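Local coordinates for amine oxidase domain-containing protein (Pyrococcus furiosus, PDB 3NRN) that binds adenosine monophosphate and is probably an oxidoreductase of the flavin-containing amine oxidase family, though its substrate and reaction are unknown, at residues K45-S50 and L307-Y312; I270-A275 and L347-Y352; H55-G60 and E388-A393. All coordinates share one frame; numbering follows the deposited sequence.

Contact 1 of 3, residues K45-S50 and L307-Y312; sequences KGFQLS and LAREGY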
ATOM      1  N   LYS A  45       8.571 -13.503 -17.985  1.00 43.78           N
ATOM      2  CA  LYS A  45       8.201 -13.711 -19.379  1.00 38.18           C
ATOM      3  C   LYS A  45       8.147 -12.428 -20.208  1.00 33.78           C
ATOM      4  O   LYS A  45       7.190 -12.200 -20.950  1.00 37.97           O
ATOM      5  CB  LYS A  45       6.847 -14.419 -19.443  1.00 40.59           C
ATOM      6  CG  LYS A  45       6.852 -15.847 -18.917  1.00 39.45           C
ATOM      7  CD  LYS A  45       5.464 -16.460 -19.029  1.00 49.43           C
ATOM      8  CE  LYS A  45       5.485 -17.961 -18.793  1.00 52.98           C
ATOM      9  NZ  LYS A  45       6.038 -18.307 -17.459  1.00 57.10           N
ATOM     10  N   GLY A  46       9.170 -11.590 -20.074  1.00 34.91           N
ATOM     11  CA  GLY A  46       9.224 -10.357 -20.839  1.00 39.64           C
ATOM     12  C   GLY A  46       8.393  -9.207 -20.302  1.00 39.71           C
ATOM     13  O   GLY A  46       8.295  -8.153 -20.935  1.00 41.86           O
ATOM     14  N   PHE A  47       7.787  -9.410 -19.139  1.00 38.75           N
ATOM     15  CA  PHE A  47       6.966  -8.384 -18.504  1.00 32.43           C
ATOM     16  C   PHE A  47       7.591  -8.000 -17.174  1.00 31.79           C
ATOM     17  O   PHE A  47       8.248  -8.819 -16.530  1.00 31.08           O
ATOM     18  CB  PHE A  47       5.564  -8.920 -18.227  1.00 37.91           C
ATOM     19  CG  PHE A  47       4.671  -8.944 -19.422  1.00 36.19           C
ATOM     20  CD1 PHE A  47       3.826  -7.876 -19.687  1.00 33.94           C
ATOM     21  CD2 PHE A  47       4.647 -10.046 -20.266  1.00 42.76           C
ATOM     22  CE1 PHE A  47       2.965  -7.905 -20.776  1.00 41.88           C
ATOM     23  CE2 PHE A  47       3.791 -10.087 -21.359  1.00 43.18           C
ATOM     24  CZ  PHE A  47       2.947  -9.014 -21.614  1.00 47.03           C
ATOM     25  N   GLN A  48       7.386  -6.757 -16.763  1.00 29.40           N
ATOM     26  CA  GLN A  48       7.903  -6.314 -15.477  1.00 33.90           C
ATOM     27  C   GLN A  48       6.723  -6.313 -14.516  1.00 25.96           C
ATOM     28  O   GLN A  48       5.990  -5.332 -14.431  1.00 28.79           O
ATOM     29  CB  GLN A  48       8.491  -4.905 -15.576  1.00 31.70           C
ATOM     30  CG  GLN A  48       9.848  -4.827 -16.260  1.00 28.87           C
ATOM     31  CD  GLN A  48      10.948  -5.506 -15.457  1.00 46.87           C
ATOM     32  OE1 GLN A  48      11.124  -5.240 -14.265  1.00 43.37           O
ATOM     33  NE2 GLN A  48      11.701  -6.381 -16.113  1.00 35.54           N
ATOM     34  N   LEU A  49       6.519  -7.423 -13.817  1.00 29.69           N
ATOM     35  CA  LEU A  49       5.418  -7.507 -12.865  1.00 34.87           C
ATOM     36  C   LEU A  49       5.913  -6.957 -11.524  1.00 35.32           C
ATOM     37  O   LEU A  49       7.027  -6.430 -11.443  1.00 35.71           O
ATOM     38  CB  LEU A  49       4.949  -8.960 -12.724  1.00 29.38           C
ATOM     39  CG  LEU A  49       4.566  -9.652 -14.044  1.00 28.72           C
ATOM     40  CD1 LEU A  49       4.175 -11.097 -13.771  1.00 24.71           C
ATOM     41  CD2 LEU A  49       3.432  -8.914 -14.721  1.00 22.61           C
ATOM     42  N   SER A  50       5.097  -7.064 -10.479  1.00 33.13           N
ATOM     43  CA  SER A  50       5.507  -6.553  -9.176  1.00 32.10           C
ATOM     44  C   SER A  50       5.288  -7.554  -8.054  1.00 33.00           C
ATOM     45  O   SER A  50       4.519  -8.501  -8.201  1.00 28.37           O
ATOM     46  CB  SER A  50       4.752  -5.266  -8.850  1.00 37.86           C
ATOM     47  OG  SER A  50       3.377  -5.527  -8.647  1.00 41.61           O
ATOM     48  N   LEU A 307       7.495  -1.817 -19.387  1.00 37.38           N
ATOM     49  CA  LEU A 307       6.952  -2.695 -18.358  1.00 41.22           C
ATOM     50  C   LEU A 307       6.251  -3.890 -18.980  1.00 38.51           C
ATOM     51  O   LEU A 307       6.158  -4.949 -18.367  1.00 42.81           O
ATOM     52  CB  LEU A 307       5.976  -1.920 -17.470  1.00 41.39           C
ATOM     53  CG  LEU A 307       6.530  -1.332 -16.168  1.00 43.60           C
ATOM     54  CD1 LEU A 307       7.931  -0.794 -16.355  1.00 33.16           C
ATOM     55  CD2 LEU A 307       5.589  -0.250 -15.687  1.00 34.75           C
ATOM     56  N   ALA A 308       5.753  -3.710 -20.202  1.00 41.01           N
ATOM     57  CA  ALA A 308       5.070  -4.782 -20.921  1.00 45.35           C
ATOM     58  C   ALA A 308       5.995  -5.388 -21.971  1.00 42.22           C
ATOM     59  O   ALA A 308       7.040  -4.828 -22.286  1.00 45.54           O
ATOM     60  CB  ALA A 308       3.806  -4.244 -21.592  1.00 38.99           C
ATOM     61  N   ARG A 309       5.605  -6.541 -22.502  1.00 52.24           N
ATOM     62  CA  ARG A 309       6.389  -7.212 -23.534  1.00 53.85           C
ATOM     63  C   ARG A 309       6.004  -6.592 -24.872  1.00 56.63           C
ATOM     64  O   ARG A 309       4.882  -6.105 -25.035  1.00 57.35           O
ATOM     65  CB  ARG A 309       6.073  -8.708 -23.553  1.00 53.54           C
ATOM     66  CG  ARG A 309       6.918  -9.525 -24.523  1.00 56.03           C
ATOM     67  CD  ARG A 309       6.222 -10.833 -24.884  1.00 52.73           C
ATOM     68  NE  ARG A 309       5.894 -11.629 -23.704  1.00 54.25           N
ATOM     69  CZ  ARG A 309       4.977 -12.592 -23.683  1.00 42.05           C
ATOM     70  NH1 ARG A 309       4.288 -12.886 -24.780  1.00 44.63           N
ATOM     71  NH2 ARG A 309       4.737 -13.255 -22.560  1.00 36.41           N
ATOM     72  N   GLU A 310       6.930  -6.614 -25.826  1.00 60.66           N
ATOM     73  CA  GLU A 310       6.686  -6.055 -27.154  1.00 58.49           C
ATOM     74  C   GLU A 310       5.353  -6.524 -27.736  1.00 54.32           C
ATOM     75  O   GLU A 310       5.007  -7.700 -27.646  1.00 54.54           O
ATOM     76  CB  GLU A 310       7.826  -6.447 -28.099  1.00 67.55           C
ATOM     77  CG  GLU A 310       7.592  -6.103 -29.572  1.00 69.12           C
ATOM     78  CD  GLU A 310       7.497  -4.609 -29.831  1.00 72.68           C
ATOM     79  OE1 GLU A 310       8.435  -3.878 -29.451  1.00 77.45           O
ATOM     80  OE2 GLU A 310       6.490  -4.167 -30.425  1.00 67.13           O
ATOM     81  N   GLY A 311       4.611  -5.594 -28.330  1.00 55.23           N
ATOM     82  CA  GLY A 311       3.329  -5.925 -28.929  1.00 54.75           C
ATOM     83  C   GLY A 311       2.272  -6.327 -27.920  1.00 60.47           C
ATOM     84  O   GLY A 311       1.220  -6.869 -28.281  1.00 54.58           O
ATOM     85  N   TYR A 312       2.548  -6.060 -26.649  1.00 57.29           N
ATOM     86  CA  TYR A 312       1.616  -6.400 -25.585  1.00 54.91           C
ATOM     87  C   TYR A 312       1.379  -5.262 -24.608  1.00 53.31           C
ATOM     88  O   TYR A 312       2.195  -4.351 -24.477  1.00 51.14           O
ATOM     89  CB  TYR A 312       2.122  -7.611 -24.805  1.00 49.46           C
ATOM     90  CG  TYR A 312       1.819  -8.938 -25.449  1.00 51.94           C
ATOM     91  CD1 TYR A 312       0.514  -9.415 -25.517  1.00 48.05           C
ATOM     92  CD2 TYR A 312       2.841  -9.727 -25.975  1.00 53.17           C
ATOM     93  CE1 TYR A 312       0.232 -10.649 -26.089  1.00 51.30           C
ATOM     94  CE2 TYR A 312       2.570 -10.962 -26.552  1.00 51.82           C
ATOM     95  CZ  TYR A 312       1.264 -11.418 -26.604  1.00 56.91           C
ATOM     96  OH  TYR A 312       0.993 -12.645 -27.166  1.00 59.45           O
TER
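Gln48 and Leu307 tie the two backbones together through a nearly straight hydrogen bond, Gln48 N to Leu307 O at 2.7 Å, and from there 45-50 and 307-312 pass each other in opposite senses, setting Phe47 level with Ala308 and Gly46 with Arg309. At the Gly46 end Arg309 takes over the polar work. It grips Lys45 O side-on, with Arg309 NE and NH2 each 3.1 Å from Lys45 O, and the oxygen lies at the edge of the guanidinium, close to its plane. The long arginine reaches this far because its CG stands anti to the backbone N (chi1 -175°), and a bend at chi3 then turns the head toward the carbonyl. Gly46 fits here because its positive-phi backbone leaves no room for a side chain beside Lys45 O, and Arg309 CG fills the side facing the loop. The ring of Phe47 fills the middle. Arg309 CB sits over its face in a CH-pi contact, 3.8 Å from the Phe47 ring centroid. Phe47 CE2 lies over the guanidinium, whose plane is turned 69° from that of the ring. Beyond, Phe47 CE1 meets Ala308 CB at 3.8 Å, while Phe47 CZ reaches Tyr312 CB at 3.6 Å. Leu314, Ala275 and Leu347 also border this ring, so a large apolar residue is well placed. The polar ends of Gln48 and Tyr312 turn to other partners, Asn41 and Glu345. A type II turn from Arg309 to Tyr312, with Gly311 supplying a positive phi, leads into strand 312-320. The contact is thus the tip of the beta hairpin 41-50, whose two-residue loop, Lys45-Gly46, has the backbone angles of a type I' turn, laid against the loop that feeds the large mixed sheet.

Contact 2 of 3, residues I270-A275 and L347-Y352; sequences IKFNLA and LLAQVY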
ATOM      1  N   ILE A 270      -5.784 -11.282  -4.257  1.00 24.56           N
ATOM      2  CA  ILE A 270      -5.273 -11.983  -5.415  1.00 22.53           C
ATOM      3  C   ILE A 270      -5.021 -10.972  -6.514  1.00 26.24           C
ATOM      4  O   ILE A 270      -5.842 -10.087  -6.762  1.00 25.08           O
ATOM      5  CB  ILE A 270      -6.263 -13.074  -5.923  1.00 25.16           C
ATOM      6  CG1 ILE A 270      -6.449 -14.149  -4.846  1.00 30.13           C
ATOM      7  CG2 ILE A 270      -5.727 -13.714  -7.202  1.00 25.23           C
ATOM      8  CD1 ILE A 270      -7.235 -15.365  -5.293  1.00 30.40           C
ATOM      9  N   LYS A 271      -3.863 -11.098  -7.151  1.00 24.03           N
ATOM     10  CA  LYS A 271      -3.475 -10.218  -8.239  1.00 29.13           C
ATOM     11  C   LYS A 271      -3.441 -11.004  -9.539  1.00 27.94           C
ATOM     12  O   LYS A 271      -2.906 -12.110  -9.595  1.00 33.80           O
ATOM     13  CB  LYS A 271      -2.096  -9.619  -7.970  1.00 31.33           C
ATOM     14  CG  LYS A 271      -2.124  -8.228  -7.356  1.00 34.20           C
ATOM     15  CD  LYS A 271      -0.751  -7.824  -6.848  1.00 39.46           C
ATOM     16  CE  LYS A 271       0.316  -7.919  -7.932  1.00 35.01           C
ATOM     17  NZ  LYS A 271       1.677  -7.767  -7.335  1.00 38.34           N
ATOM     18  N   PHE A 272      -4.027 -10.427 -10.577  1.00 28.87           N
ATOM     19  CA  PHE A 272      -4.067 -11.057 -11.886  1.00 27.79           C
ATOM     20  C   PHE A 272      -3.242 -10.237 -12.862  1.00 25.93           C
ATOM     21  O   PHE A 272      -3.503  -9.057 -13.076  1.00 34.68           O
ATOM     22  CB  PHE A 272      -5.517 -11.153 -12.376  1.00 20.34           C
ATOM     23  CG  PHE A 272      -6.368 -12.080 -11.555  1.00 33.20           C
ATOM     24  CD1 PHE A 272      -6.472 -13.426 -11.888  1.00 34.29           C
ATOM     25  CD2 PHE A 272      -7.033 -11.617 -10.421  1.00 32.62           C
ATOM     26  CE1 PHE A 272      -7.226 -14.301 -11.104  1.00 33.05           C
ATOM     27  CE2 PHE A 272      -7.788 -12.483  -9.631  1.00 30.78           C
ATOM     28  CZ  PHE A 272      -7.885 -13.827  -9.973  1.00 30.29           C
ATOM     29  N   ASN A 273      -2.230 -10.867 -13.440  1.00 27.21           N
ATOM     30  CA  ASN A 273      -1.374 -10.201 -14.410  1.00 29.36           C
ATOM     31  C   ASN A 273      -1.823 -10.735 -15.771  1.00 28.10           C
ATOM     32  O   ASN A 273      -1.666 -11.919 -16.055  1.00 35.41           O
ATOM     33  CB  ASN A 273       0.087 -10.555 -14.128  1.00 24.46           C
ATOM     34  CG  ASN A 273       0.526 -10.155 -12.719  1.00 31.48           C
ATOM     35  OD1 ASN A 273       0.771  -8.983 -12.447  1.00 30.84           O
ATOM     36  ND2 ASN A 273       0.607 -11.131 -11.818  1.00 21.84           N
ATOM     37  N   LEU A 274      -2.389  -9.856 -16.595  1.00 28.07           N
ATOM     38  CA  LEU A 274      -2.918 -10.240 -17.903  1.00 29.73           C
ATOM     39  C   LEU A 274      -2.181  -9.599 -19.077  1.00 31.32           C
ATOM     40  O   LEU A 274      -1.999  -8.384 -19.115  1.00 37.55           O
ATOM     41  CB  LEU A 274      -4.404  -9.863 -17.972  1.00 31.58           C
ATOM     42  CG  LEU A 274      -5.237 -10.310 -19.176  1.00 29.97           C
ATOM     43  CD1 LEU A 274      -5.486 -11.809 -19.095  1.00 31.97           C
ATOM     44  CD2 LEU A 274      -6.565  -9.559 -19.186  1.00 33.10           C
ATOM     45  N   ALA A 275      -1.769 -10.421 -20.037  1.00 37.83           N
ATOM     46  CA  ALA A 275      -1.060  -9.925 -21.217  1.00 39.68           C
ATOM     47  C   ALA A 275      -2.025  -9.773 -22.389  1.00 44.17           C
ATOM     48  O   ALA A 275      -2.332 -10.742 -23.083  1.00 49.39           O
ATOM     49  CB  ALA A 275       0.067 -10.883 -21.589  1.00 41.95           C
ATOM     50  N   LEU A 347      -1.031 -14.435 -17.487  1.00 41.77           N
ATOM     51  CA  LEU A 347       0.414 -14.512 -17.285  1.00 39.92           C
ATOM     52  C   LEU A 347       0.745 -15.120 -15.930  1.00 39.70           C
ATOM     53  O   LEU A 347       1.588 -16.009 -15.826  1.00 37.33           O
ATOM     54  CB  LEU A 347       1.048 -13.121 -17.356  1.00 39.40           C
ATOM     55  CG  LEU A 347       1.279 -12.446 -18.706  1.00 48.68           C
ATOM     56  CD1 LEU A 347       1.857 -11.057 -18.471  1.00 48.48           C
ATOM     57  CD2 LEU A 347       2.231 -13.278 -19.547  1.00 42.83           C
ATOM     58  N   LEU A 348       0.074 -14.628 -14.891  1.00 38.18           N
ATOM     59  CA  LEU A 348       0.317 -15.107 -13.541  1.00 32.70           C
ATOM     60  C   LEU A 348      -0.676 -14.522 -12.542  1.00 38.85           C
ATOM     61  O   LEU A 348      -1.043 -13.346 -12.619  1.00 31.56           O
ATOM     62  CB  LEU A 348       1.739 -14.731 -13.112  1.00 31.82           C
ATOM     63  CG  LEU A 348       2.188 -15.058 -11.688  1.00 32.22           C
ATOM     64  CD1 LEU A 348       2.573 -16.527 -11.598  1.00 30.68           C
ATOM     65  CD2 LEU A 348       3.376 -14.184 -11.316  1.00 31.65           C
ATOM     66  N   ALA A 349      -1.109 -15.360 -11.609  1.00 31.28           N
ATOM     67  CA  ALA A 349      -2.026 -14.938 -10.565  1.00 34.67           C
ATOM     68  C   ALA A 349      -1.180 -14.979  -9.304  1.00 36.22           C
ATOM     69  O   ALA A 349      -0.538 -15.988  -9.021  1.00 33.94           O
ATOM     70  CB  ALA A 349      -3.192 -15.908 -10.454  1.00 38.87           C
ATOM     71  N   GLN A 350      -1.151 -13.881  -8.562  1.00 32.52           N
ATOM     72  CA  GLN A 350      -0.359 -13.835  -7.341  1.00 31.71           C
ATOM     73  C   GLN A 350      -1.247 -13.695  -6.116  1.00 34.72           C
ATOM     74  O   GLN A 350      -2.113 -12.817  -6.064  1.00 26.19           O
ATOM     75  CB  GLN A 350       0.625 -12.664  -7.390  1.00 30.28           C
ATOM     76  CG  GLN A 350       1.792 -12.852  -8.342  1.00 32.34           C
ATOM     77  CD  GLN A 350       2.500 -11.541  -8.638  1.00 26.68           C
ATOM     78  OE1 GLN A 350       1.919 -10.634  -9.232  1.00 25.24           O
ATOM     79  NE2 GLN A 350       3.753 -11.434  -8.222  1.00 28.83           N
ATOM     80  N   VAL A 351      -1.028 -14.569  -5.138  1.00 35.83           N
ATOM     81  CA  VAL A 351      -1.790 -14.547  -3.896  1.00 37.50           C
ATOM     82  C   VAL A 351      -0.975 -13.824  -2.831  1.00 39.83           C
ATOM     83  O   VAL A 351       0.170 -14.185  -2.568  1.00 38.77           O
ATOM     84  CB  VAL A 351      -2.093 -15.976  -3.388  1.00 42.81           C
ATOM     85  CG1 VAL A 351      -2.935 -15.907  -2.118  1.00 44.71           C
ATOM     86  CG2 VAL A 351      -2.816 -16.770  -4.457  1.00 37.33           C
ATOM     87  N   TYR A 352      -1.570 -12.807  -2.216  1.00 44.36           N
ATOM     88  CA  TYR A 352      -0.882 -12.039  -1.185  1.00 43.54           C
ATOM     89  C   TYR A 352      -1.672 -11.980   0.114  1.00 47.22           C
ATOM     90  O   TYR A 352      -2.897 -11.861   0.099  1.00 45.85           O
ATOM     91  CB  TYR A 352      -0.611 -10.621  -1.686  1.00 49.06           C
ATOM     92  CG  TYR A 352       0.422 -10.546  -2.788  1.00 56.30           C
ATOM     93  CD1 TYR A 352       1.744 -10.932  -2.559  1.00 63.16           C
ATOM     94  CD2 TYR A 352       0.086 -10.076  -4.058  1.00 64.59           C
ATOM     95  CE1 TYR A 352       2.706 -10.854  -3.564  1.00 63.64           C
ATOM     96  CE2 TYR A 352       1.044  -9.991  -5.074  1.00 60.06           C
ATOM     97  CZ  TYR A 352       2.349 -10.382  -4.818  1.00 61.48           C
ATOM     98  OH  TYR A 352       3.296 -10.301  -5.814  1.00 64.41           O
TER
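Leu348 O receives two hydrogen bonds from Asn273: the backbone N, 2.9 Å from Leu348 O, arrives nearly in line with the C=O bond, whereas the side-chain ND2, also 2.9 Å from Leu348 O, comes from above the carbonyl plane. This doubled grip belongs to a classic beta bulge in an antiparallel pair, where Leu347 and Leu348 together face Asn273. Both of their N-H groups turn to Asn273 O, Leu347 N at 3.0 Å and Leu348 N in a weak bond. Past the bulge regular pairing resumes, with Lys271 and Gln350 as a hydrogen-bonded pair whose N and O atoms are 2.7 Å apart in both directions. Strand 345-351 is the outermost strand of the mixed sheet, and 269-277 lies between it and 312-320. Ile270, Phe272, Ala349 and Val351 line one face; there helix 326-340 packs, and Trp334 meets Phe272 edge-to-face and touches the small Ala349. On the other face Lys271, Asn273 and Gln350 gather beside Leu348. Asn273 ND2 also donates to Gln350 OE1 at 2.9 Å, so both of its bonds lead to strand 345-351 and fix the rotation of the amide. The two amide planes are 55° apart, and Gln350 can reach across because its chain is extended beyond CG. Lys271 suits its buried place by its two parts: the amino group is satisfied by the carbonyls of Gly52 and Ser50, while the alkyl chain, bent at chi3 (55°), runs obliquely against Tyr352, with Lys271 CD 3.3 Å from Tyr352 CE2. At the bulged end Leu347 turns its branch onto Ala275, whose methyl is small enough to accept it, and the packing is tight, with Ala275 CB only 3.5 Å from Leu347 CG.

Contact 3 of 3, residues H55-G60 and E388-A393; sequences HMIPHG and EVDGIA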
ATOM      1  N   HIS A  55       2.545  -1.024  -9.366  1.00 26.00           N
ATOM      2  CA  HIS A  55       3.365   0.023  -9.987  1.00 27.80           C
ATOM      3  C   HIS A  55       2.607   1.335  -9.961  1.00 24.86           C
ATOM      4  O   HIS A  55       2.751   2.175 -10.853  1.00 26.67           O
ATOM      5  CB  HIS A  55       3.672  -0.370 -11.434  1.00 31.25           C
ATOM      6  CG  HIS A  55       4.519  -1.598 -11.551  1.00 33.07           C
ATOM      7  ND1 HIS A  55       4.370  -2.516 -12.570  1.00 32.32           N
ATOM      8  CD2 HIS A  55       5.521  -2.064 -10.769  1.00 19.65           C
ATOM      9  CE1 HIS A  55       5.241  -3.495 -12.408  1.00 20.36           C
ATOM     10  NE2 HIS A  55       5.951  -3.244 -11.324  1.00 28.01           N
HETATM   11  N   MSE A  56       1.806   1.502  -8.915  1.00 25.93           N
HETATM   12  CA  MSE A  56       0.951   2.669  -8.759  1.00 24.17           C
HETATM   13  C   MSE A  56       0.915   3.142  -7.304  1.00 27.62           C
HETATM   14  O   MSE A  56       1.109   2.358  -6.378  1.00 27.47           O
HETATM   15  CB  MSE A  56      -0.459   2.276  -9.231  1.00 25.16           C
HETATM   16  CG  MSE A  56      -1.552   3.343  -9.185  1.00 30.30           C
HETATM   17 SE   MSE A  56      -3.140   2.692  -9.864  1.00 25.47          SE
HETATM   18  CE  MSE A  56      -3.395   1.314  -8.803  1.00 25.21           C
ATOM     19  N   ILE A  57       0.675   4.432  -7.118  1.00 22.40           N
ATOM     20  CA  ILE A  57       0.581   5.025  -5.795  1.00 22.17           C
ATOM     21  C   ILE A  57      -0.868   5.506  -5.695  1.00 25.11           C
ATOM     22  O   ILE A  57      -1.362   6.162  -6.603  1.00 25.09           O
ATOM     23  CB  ILE A  57       1.587   6.195  -5.660  1.00 22.89           C
ATOM     24  CG1 ILE A  57       3.010   5.652  -5.839  1.00 15.57           C
ATOM     25  CG2 ILE A  57       1.426   6.893  -4.311  1.00 22.02           C
ATOM     26  CD1 ILE A  57       4.102   6.717  -5.854  1.00 27.29           C
ATOM     27  N   PRO A  58      -1.570   5.177  -4.594  1.00 24.61           N
ATOM     28  CA  PRO A  58      -2.971   5.575  -4.405  1.00 24.77           C
ATOM     29  C   PRO A  58      -3.330   7.038  -4.680  1.00 24.67           C
ATOM     30  O   PRO A  58      -4.390   7.328  -5.240  1.00 21.05           O
ATOM     31  CB  PRO A  58      -3.257   5.167  -2.959  1.00 21.24           C
ATOM     32  CG  PRO A  58      -2.356   3.982  -2.763  1.00 21.86           C
ATOM     33  CD  PRO A  58      -1.071   4.464  -3.409  1.00 19.01           C
ATOM     34  N   HIS A  59      -2.462   7.962  -4.291  1.00 22.18           N
ATOM     35  CA  HIS A  59      -2.749   9.375  -4.510  1.00 20.70           C
ATOM     36  C   HIS A  59      -1.737  10.028  -5.441  1.00 18.59           C
ATOM     37  O   HIS A  59      -1.555  11.243  -5.422  1.00 22.54           O
ATOM     38  CB  HIS A  59      -2.808  10.100  -3.161  1.00 23.44           C
ATOM     39  CG  HIS A  59      -3.888   9.587  -2.258  1.00 26.27           C
ATOM     40  ND1 HIS A  59      -5.227   9.796  -2.510  1.00 19.13           N
ATOM     41  CD2 HIS A  59      -3.829   8.819  -1.142  1.00 16.55           C
ATOM     42  CE1 HIS A  59      -5.947   9.177  -1.590  1.00 22.21           C
ATOM     43  NE2 HIS A  59      -5.122   8.577  -0.749  1.00 18.85           N
ATOM     44  N   GLY A  60      -1.078   9.204  -6.248  1.00 22.41           N
ATOM     45  CA  GLY A  60      -0.104   9.699  -7.205  1.00 22.52           C
ATOM     46  C   GLY A  60       0.977  10.645  -6.709  1.00 24.75           C
ATOM     47  O   GLY A  60       1.692  10.371  -5.740  1.00 19.25           O
ATOM     48  N   GLU A 388      -3.007   1.988   1.426  1.00 15.78           N
ATOM     49  CA  GLU A 388      -1.842   1.229   0.975  1.00 24.68           C
ATOM     50  C   GLU A 388      -0.478   1.909   1.183  1.00 16.20           C
ATOM     51  O   GLU A 388      -0.154   2.293   2.300  1.00 22.23           O
ATOM     52  CB  GLU A 388      -2.011   0.843  -0.497  1.00 27.44           C
ATOM     53  CG  GLU A 388      -1.088  -0.279  -0.927  1.00 39.51           C
ATOM     54  CD  GLU A 388      -0.759  -0.216  -2.397  1.00 41.77           C
ATOM     55  OE1 GLU A 388      -0.510   0.906  -2.885  1.00 37.02           O
ATOM     56  OE2 GLU A 388      -0.728  -1.280  -3.054  1.00 35.32           O
ATOM     57  N   VAL A 389       0.313   2.072   0.117  1.00 19.18           N
ATOM     58  CA  VAL A 389       1.643   2.668   0.264  1.00 24.12           C
ATOM     59  C   VAL A 389       1.645   4.121   0.726  1.00 21.45           C
ATOM     60  O   VAL A 389       2.591   4.562   1.373  1.00 18.54           O
ATOM     61  CB  VAL A 389       2.512   2.511  -1.022  1.00 25.27           C
ATOM     62  CG1 VAL A 389       2.795   1.039  -1.257  1.00 26.34           C
ATOM     63  CG2 VAL A 389       1.822   3.118  -2.234  1.00 22.88           C
ATOM     64  N   ASP A 390       0.604   4.876   0.398  1.00 17.88           N
ATOM     65  CA  ASP A 390       0.552   6.241   0.895  1.00 20.00           C
ATOM     66  C   ASP A 390       0.338   6.088   2.404  1.00 17.73           C
ATOM     67  O   ASP A 390       0.843   6.878   3.202  1.00 18.70           O
ATOM     68  CB  ASP A 390      -0.594   7.030   0.244  1.00 15.98           C
ATOM     69  CG  ASP A 390      -0.164   7.721  -1.052  1.00 20.96           C
ATOM     70  OD1 ASP A 390       0.760   8.563  -1.011  1.00 20.25           O
ATOM     71  OD2 ASP A 390      -0.748   7.424  -2.109  1.00 22.79           O
ATOM     72  N   GLY A 391      -0.403   5.047   2.786  1.00 18.36           N
ATOM     73  CA  GLY A 391      -0.642   4.778   4.195  1.00 14.97           C
ATOM     74  C   GLY A 391       0.667   4.411   4.874  1.00 18.35           C
ATOM     75  O   GLY A 391       0.922   4.785   6.025  1.00 19.33           O
ATOM     76  N   ILE A 392       1.509   3.670   4.163  1.00 16.88           N
ATOM     77  CA  ILE A 392       2.802   3.280   4.703  1.00 14.07           C
ATOM     78  C   ILE A 392       3.642   4.534   4.952  1.00 15.16           C
ATOM     79  O   ILE A 392       4.237   4.690   6.021  1.00 20.56           O
ATOM     80  CB  ILE A 392       3.544   2.338   3.730  1.00 20.17           C
ATOM     81  CG1 ILE A 392       2.845   0.973   3.711  1.00 21.19           C
ATOM     82  CG2 ILE A 392       5.016   2.204   4.136  1.00 24.28           C
ATOM     83  CD1 ILE A 392       3.484  -0.042   2.782  1.00 16.58           C
ATOM     84  N   ALA A 393       3.680   5.424   3.961  1.00 15.51           N
ATOM     85  CA  ALA A 393       4.437   6.673   4.064  1.00 19.13           C
ATOM     86  C   ALA A 393       3.917   7.533   5.215  1.00 18.84           C
ATOM     87  O   ALA A 393       4.690   8.168   5.930  1.00 15.08           O
ATOM     88  CB  ALA A 393       4.349   7.443   2.755  1.00 22.56           C
TER
HETATM   89  O   HOH W   1      -1.073   1.679  -5.211  1.00 35.93           O
HETATM   90  O   HOH W   2       1.553   9.979  -2.986  1.00 19.88           O
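Met56, a selenomethionine here, reaches Glu388 through a water that donates to both: it lies 2.6 Å from Met56 O and 2.5 Å from Glu388 OE1. Ile57 follows, bringing CG2 to 3.1 Å from Asp390 OD2 and opening a type I turn that Gly60 N closes onto Ile57 O. Pro58, whose fixed phi suits the second place of that turn, faces the helix. Its CD is tight against Val389 CG2 at 3.4 Å, the valine branch that lies between the backbone N and the carbonyl carbon. His59 supplies the direct polar link, His59 N donating to Asp390 OD2 at 2.8 Å, nearly along the C-O axis of the carboxylate. Its ring bonds instead to Gly179 O through ND1 and packs edge-to-face with Trp178. Gly60, at positive phi, ends the turn; a second water joins Gly60 O to Asp390 OD1, 2.6 Å from the latter. Asp390 OD1 also accepts from Leu65 N. Buried in the first turn of helix 388-402 and taking N-H groups from two other parts of the chain, the carboxylate is probably ionised, and the nearby start of the helix may favour its charge.

How the contacts relate
Contact 1 sets the hairpin and the loop before strand 312-320 against the mixed sheet that holds contact 2; their centres are 13 Å apart. Ser50 O at the end of the hairpin lies 3.0 Å from Gln350 NE2 and 3.1 Å from Lys271 NZ, while Phe47 CZ packs 3.4 Å from Ala275 CB. The chain runs from 45-50 through four residues into 55-60, and His55 turns back on contact 1, its ND1 4.0 Å from Leu307 CD2. Contacts 2 and 3 do not touch, their nearest atoms about 7 Å apart. Both approach the nucleotide pocket: the side chains of Tyr352 and Val389 are about 9 and 8 Å from bound AMP, and that of AMP-binding Arg38 is about 5 Å from that of Tyr352.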